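PDB 3K8U: putative ABC transporter, ATP-binding protein ComA from Streptococcus mutans, which is a putative ABC transporter component whose crystallised fragment is a peptidase domain of the C39 family, within the papain-like cysteine peptidase clan. Local coordinates for residues A[98-110]-A[119-131]. Residues are numbered along the deposited sequence; the frame is centred on the assembly and turned at random.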
loop_
_atom_site.group_PDB
_atom_site.type_symbol
_atom_site.label_atom_id
_atom_site.label_comp_id
_atom_site.label_asym_id
_atom_site.label_seq_id
_atom_site.Cartn_x
_atom_site.Cartn_y
_atom_site.Cartn_z
ATOM N N TYR A 98 2.047 -0.272 -3.225
ATOM C CA TYR A 98 2.577 1.031 -2.827
ATOM C C TYR A 98 1.596 1.614 -1.832
ATOM O O TYR A 98 0.434 1.198 -1.755
ATOM C CB TYR A 98 2.567 2.051 -3.972
ATOM C CG TYR A 98 3.495 1.851 -5.142
ATOM C CD1 TYR A 98 4.640 1.064 -5.049
ATOM C CD2 TYR A 98 3.233 2.497 -6.352
ATOM C CE1 TYR A 98 5.504 0.928 -6.136
ATOM C CE2 TYR A 98 4.082 2.369 -7.439
ATOM C CZ TYR A 98 5.214 1.588 -7.329
ATOM O OH TYR A 98 6.049 1.477 -8.414
ATOM N N VAL A 99 2.075 2.590 -1.075
ATOM C CA VAL A 99 1.221 3.341 -0.178
ATOM C C VAL A 99 1.074 4.647 -0.967
ATOM O O VAL A 99 2.026 5.077 -1.625
ATOM C CB VAL A 99 1.910 3.662 1.165
ATOM C CG1 VAL A 99 1.022 4.581 1.990
ATOM C CG2 VAL A 99 2.198 2.375 1.937
ATOM N N VAL A 100 -0.127 5.217 -1.009
ATOM C CA VAL A 100 -0.312 6.482 -1.709
ATOM C C VAL A 100 -0.581 7.531 -0.634
ATOM O O VAL A 100 -1.535 7.412 0.133
ATOM C CB VAL A 100 -1.468 6.435 -2.743
ATOM C CG1 VAL A 100 -1.600 7.789 -3.435
ATOM C CG2 VAL A 100 -1.186 5.366 -3.784
ATOM N N TYR A 101 0.292 8.531 -0.565
ATOM C CA TYR A 101 0.201 9.587 0.443
ATOM C C TYR A 101 -0.503 10.855 -0.004
ATOM O O TYR A 101 -1.036 11.594 0.824
ATOM C CB TYR A 101 1.600 9.960 0.924
ATOM C CG TYR A 101 2.367 8.813 1.522
ATOM C CD1 TYR A 101 2.070 8.339 2.799
ATOM C CD2 TYR A 101 3.395 8.201 0.810
ATOM C CE1 TYR A 101 2.781 7.277 3.351
ATOM C CE2 TYR A 101 4.106 7.145 1.348
ATOM C CZ TYR A 101 3.798 6.687 2.613
ATOM O OH TYR A 101 4.501 5.624 3.123
ATOM N N GLY A 102 -0.467 11.131 -1.301
ATOM C CA GLY A 102 -1.111 12.329 -1.800
ATOM C C GLY A 102 -0.840 12.565 -3.264
ATOM O O GLY A 102 -0.294 11.706 -3.958
ATOM N N SER A 103 -1.250 13.736 -3.739
ATOM C CA SER A 103 -1.053 14.115 -5.128
ATOM C C SER A 103 -0.735 15.599 -5.215
ATOM O O SER A 103 -1.292 16.409 -4.470
ATOM C CB SER A 103 -2.306 13.809 -5.950
ATOM O OG SER A 103 -3.418 14.561 -5.497
ATOM N N GLN A 104 0.186 15.944 -6.106
ATOM C CA GLN A 104 0.577 17.331 -6.314
ATOM C C GLN A 104 0.956 17.510 -7.777
ATOM O O GLN A 104 1.916 16.899 -8.257
ATOM C CB GLN A 104 1.748 17.720 -5.407
ATOM C CG GLN A 104 2.011 19.223 -5.366
ATOM C CD GLN A 104 3.120 19.609 -4.401
ATOM O OE1 GLN A 104 4.041 20.346 -4.762
ATOM N NE2 GLN A 104 3.033 19.121 -3.168
ATOM N N ASN A 105 0.174 18.331 -8.477
ATOM C CA ASN A 105 0.368 18.625 -9.897
ATOM C C ASN A 105 -0.003 17.406 -10.743
ATOM O O ASN A 105 -1.116 16.883 -10.638
ATOM C CB ASN A 105 1.817 19.060 -10.172
ATOM C CG ASN A 105 2.253 20.228 -9.305
ATOM O OD1 ASN A 105 3.177 20.105 -8.498
ATOM N ND2 ASN A 105 1.585 21.367 -9.462
ATOM N N ASN A 106 0.923 16.971 -11.590
ATOM C CA ASN A 106 0.715 15.808 -12.443
ATOM C C ASN A 106 1.467 14.624 -11.821
ATOM O O ASN A 106 1.854 13.680 -12.515
ATOM C CB ASN A 106 1.238 16.105 -13.855
ATOM C CG ASN A 106 0.910 15.008 -14.852
ATOM O OD1 ASN A 106 -0.222 14.524 -14.918
ATOM N ND2 ASN A 106 1.905 14.612 -15.638
ATOM N N GLN A 107 1.670 14.687 -10.506
ATOM C CA GLN A 107 2.383 13.636 -9.790
ATOM C C GLN A 107 1.700 13.176 -8.511
ATOM O O GLN A 107 0.892 13.891 -7.918
ATOM C CB GLN A 107 3.811 14.078 -9.455
ATOM C CG GLN A 107 4.697 14.329 -10.665
ATOM C CD GLN A 107 6.168 14.310 -10.316
ATOM O OE1 GLN A 107 6.923 13.470 -10.813
ATOM N NE2 GLN A 107 6.587 15.225 -9.446
ATOM N N LEU A 108 2.032 11.958 -8.103
ATOM C CA LEU A 108 1.500 11.365 -6.887
ATOM C C LEU A 108 2.674 11.124 -5.953
ATOM O O LEU A 108 3.791 10.900 -6.411
ATOM C CB LEU A 108 0.853 10.014 -7.198
ATOM C CG LEU A 108 -0.336 10.008 -8.157
ATOM C CD1 LEU A 108 -0.776 8.583 -8.417
ATOM C CD2 LEU A 108 -1.467 10.823 -7.559
ATOM N N ILE A 109 2.427 11.206 -4.652
ATOM C CA ILE A 109 3.469 10.934 -3.672
ATOM C C ILE A 109 3.191 9.500 -3.228
ATOM O O ILE A 109 2.127 9.209 -2.678
ATOM C CB ILE A 109 3.375 11.869 -2.450
ATOM C CG1 ILE A 109 3.391 13.330 -2.901
ATOM C CG2 ILE A 109 4.543 11.597 -1.495
ATOM C CD1 ILE A 109 3.141 14.313 -1.779
ATOM N N ILE A 110 4.112 8.596 -3.536
ATOM C CA ILE A 110 3.932 7.194 -3.175
ATOM C C ILE A 110 5.023 6.644 -2.269
ATOM O O ILE A 110 6.114 7.207 -2.169
ATOM C CB ILE A 110 3.800 6.294 -4.434
ATOM C CG1 ILE A 110 5.069 6.355 -5.288
ATOM C CG2 ILE A 110 2.580 6.723 -5.273
ATOM C CD1 ILE A 110 5.958 5.136 -5.160
ATOM N N VAL A 119 9.892 6.524 -0.256
ATOM C CA VAL A 119 8.943 7.596 -0.566
ATOM C C VAL A 119 9.457 8.461 -1.709
ATOM O O VAL A 119 10.555 9.015 -1.640
ATOM C CB VAL A 119 8.638 8.478 0.668
ATOM C CG1 VAL A 119 7.565 9.511 0.326
ATOM C CG2 VAL A 119 8.179 7.618 1.827
ATOM N N THR A 120 8.647 8.588 -2.756
ATOM C CA THR A 120 9.037 9.364 -3.925
ATOM C C THR A 120 7.832 9.906 -4.690
ATOM O O THR A 120 6.691 9.539 -4.416
ATOM C CB THR A 120 9.884 8.488 -4.889
ATOM O OG1 THR A 120 10.331 9.274 -6.000
ATOM C CG2 THR A 120 9.062 7.307 -5.410
ATOM N N ARG A 121 8.097 10.843 -5.595
ATOM C CA ARG A 121 7.054 11.405 -6.439
ATOM C C ARG A 121 7.058 10.564 -7.712
ATOM O O ARG A 121 8.122 10.162 -8.190
ATOM C CB ARG A 121 7.358 12.865 -6.782
ATOM C CG ARG A 121 7.127 13.834 -5.642
ATOM C CD ARG A 121 7.456 15.257 -6.064
ATOM N NE ARG A 121 6.988 16.229 -5.082
ATOM C CZ ARG A 121 5.872 16.943 -5.203
ATOM N NH1 ARG A 121 5.095 16.802 -6.272
ATOM N NH2 ARG A 121 5.526 17.794 -4.246
ATOM N N MET A 122 5.873 10.274 -8.234
ATOM C CA MET A 122 5.733 9.478 -9.449
ATOM C C MET A 122 4.707 10.152 -10.351
ATOM O O MET A 122 3.659 10.594 -9.880
ATOM C CB MET A 122 5.260 8.056 -9.103
ATOM C CG MET A 122 5.164 7.112 -10.300
ATOM S SD MET A 122 4.688 5.407 -9.862
ATOM C CE MET A 122 6.249 4.788 -9.186
ATOM N N SER A 123 5.004 10.234 -11.645
ATOM C CA SER A 123 4.075 10.860 -12.577
ATOM C C SER A 123 2.794 10.035 -12.620
ATOM O O SER A 123 2.824 8.815 -12.425
ATOM C CB SER A 123 4.677 10.944 -13.982
ATOM O OG SER A 123 4.780 9.664 -14.576
ATOM N N LYS A 124 1.668 10.706 -12.834
ATOM C CA LYS A 124 0.388 10.011 -12.908
ATOM C C LYS A 124 0.377 9.023 -14.073
ATOM O O LYS A 124 -0.242 7.968 -13.984
ATOM C CB LYS A 124 -0.762 11.014 -13.008
ATOM C CG LYS A 124 -1.017 11.739 -11.691
ATOM C CD LYS A 124 -2.085 12.807 -11.798
ATOM C CE LYS A 124 -2.337 13.422 -10.428
ATOM N NZ LYS A 124 -3.139 14.669 -10.493
ATOM N N GLU A 125 1.125 9.345 -15.128
ATOM C CA GLU A 125 1.229 8.495 -16.317
ATOM C C GLU A 125 1.902 7.167 -15.982
ATOM O O GLU A 125 1.415 6.102 -16.359
ATOM C CB GLU A 125 2.066 9.194 -17.389
ATOM C CG GLU A 125 1.513 9.078 -18.795
ATOM C CD GLU A 125 0.529 10.187 -19.127
ATOM O OE1 GLU A 125 0.538 10.664 -20.284
ATOM O OE2 GLU A 125 -0.246 10.590 -18.233
ATOM N N ARG A 126 3.047 7.247 -15.307
ATOM C CA ARG A 126 3.812 6.065 -14.909
ATOM C C ARG A 126 2.982 5.192 -13.975
ATOM O O ARG A 126 2.900 3.972 -14.152
ATOM C CB ARG A 126 5.095 6.489 -14.184
ATOM C CG ARG A 126 5.942 5.331 -13.662
ATOM C CD ARG A 126 6.900 4.812 -14.717
ATOM N NE ARG A 126 7.888 5.828 -15.079
ATOM C CZ ARG A 126 9.042 5.576 -15.690
ATOM N NH1 ARG A 126 9.371 4.332 -16.015
ATOM N NH2 ARG A 126 9.869 6.572 -15.977
ATOM N N PHE A 127 2.386 5.824 -12.968
ATOM C CA PHE A 127 1.562 5.116 -11.998
ATOM C C PHE A 127 0.396 4.399 -12.686
ATOM O O PHE A 127 0.133 3.227 -12.423
ATOM C CB PHE A 127 1.027 6.089 -10.955
ATOM C CG PHE A 127 0.183 5.436 -9.904
ATOM C CD1 PHE A 127 0.776 4.755 -8.847
ATOM C CD2 PHE A 127 -1.205 5.501 -9.969
ATOM C CE1 PHE A 127 -0.004 4.145 -7.868
ATOM C CE2 PHE A 127 -1.990 4.897 -8.999
ATOM C CZ PHE A 127 -1.390 4.217 -7.946
ATOM N N GLN A 128 -0.300 5.122 -13.557
ATOM C CA GLN A 128 -1.434 4.566 -14.301
ATOM C C GLN A 128 -1.028 3.304 -15.076
ATOM O O GLN A 128 -1.807 2.354 -15.188
ATOM C CB GLN A 128 -1.981 5.634 -15.253
ATOM C CG GLN A 128 -3.239 5.240 -16.017
ATOM C CD GLN A 128 -3.824 6.411 -16.786
ATOM O OE1 GLN A 128 -4.992 6.755 -16.616
ATOM N NE2 GLN A 128 -3.006 7.043 -17.617
ATOM N N SER A 129 0.205 3.279 -15.580
ATOM C CA SER A 129 0.699 2.124 -16.329
ATOM C C SER A 129 0.909 0.872 -15.471
ATOM O O SER A 129 0.722 -0.243 -15.952
ATOM C CB SER A 129 2.002 2.468 -17.062
ATOM O OG SER A 129 1.806 3.514 -18.000
ATOM N N GLU A 130 1.283 1.055 -14.205
ATOM C CA GLU A 130 1.537 -0.069 -13.294
ATOM C C GLU A 130 0.336 -0.510 -12.451
ATOM O O GLU A 130 0.220 -1.679 -12.085
ATOM C CB GLU A 130 2.666 0.291 -12.315
ATOM C CG GLU A 130 3.984 0.714 -12.944
ATOM C CD GLU A 130 5.027 1.128 -11.906
ATOM O OE1 GLU A 130 6.207 1.267 -12.286
ATOM O OE2 GLU A 130 4.674 1.323 -10.718
ATOM N N TRP A 131 -0.529 0.443 -12.118
ATOM C CA TRP A 131 -1.700 0.203 -11.265
ATOM C C TRP A 131 -2.793 -0.693 -11.855
ATOM O O TRP A 131 -3.267 -0.466 -12.974
ATOM C CB TRP A 131 -2.287 1.561 -10.860
ATOM C CG TRP A 131 -3.377 1.545 -9.817
ATOM C CD1 TRP A 131 -3.485 0.713 -8.736
ATOM C CD2 TRP A 131 -4.455 2.473 -9.718
ATOM N NE1 TRP A 131 -4.563 1.080 -7.960
ATOM C CE2 TRP A 131 -5.175 2.159 -8.544
ATOM C CE3 TRP A 131 -4.881 3.553 -10.507
ATOM C CZ2 TRP A 131 -6.296 2.886 -8.139
ATOM C CZ3 TRP A 131 -5.993 4.275 -10.104
ATOM C CH2 TRP A 131 -6.689 3.938 -8.926
HETATM O O HOH W 1 -4.575 15.266 -8.302
HETATM O O HOH W 2 1.965 11.903 -16.075
#
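Leu108 and Met122 form an antiparallel hydrogen-bonded pair and Ile110 with Thr120 the next, so strand 120-123 zips onto strand 107-110 to make a hairpin. Lys124 N continues the series with a bond to Asn106 O (3.0 Å), into the first turn of helix 124-130. Ser123 is the N-cap, its OG accepting from Arg126 N.

The apolar contacts gather on the face bearing Leu108, Ile110 and Met122. Leu108 CD1 sits over one face of the Phe127 ring, a CH-pi contact 3.8 Å from the centroid; Trp131 CB lies over the opposite face, toward its rim. The Tyr98 ring meets the edge of Phe127 through CD2, 3.9 Å from Phe127 CE1, while Ile110 CD1 lies over the centre of one Tyr98 face. Met122 runs extended until chi3 (-76°), which bends CE back to 3.7 Å from Tyr98 CE2; SD approaches the ring obliquely in a Met-aromatic contact.

On the face bearing Ile109 and Arg121, the extended Arg121 runs out to the hairpin turn. Arg121 CD lies 3.5 Å from Gln107 NE2, and the guanidinium stands nearly at right angles (80°) to the Gln104 amide. Ile109 CG2 touches Val119 CG1 (4.1 Å) at the chain corner.

Two polar side chains tie helix to strands and turn. Tyr98 OH donates to the syn lone pair of Glu130 OE2 (2.7 Å); Glu130 OE1 forms a salt bridge with Lys90. The extended Lys124 crosses Leu108 and brings NZ into the carbonyl plane of Asn105 O (3.0 Å), while a water links NZ to Ser103 OG.

Strand 120-123 is an outermost strand of the antiparallel sheet; strand 107-112 separates it from strand 93-104. Helix 124-130 packs against this sheet, Phe127 reaching Val86 of strand 84-90.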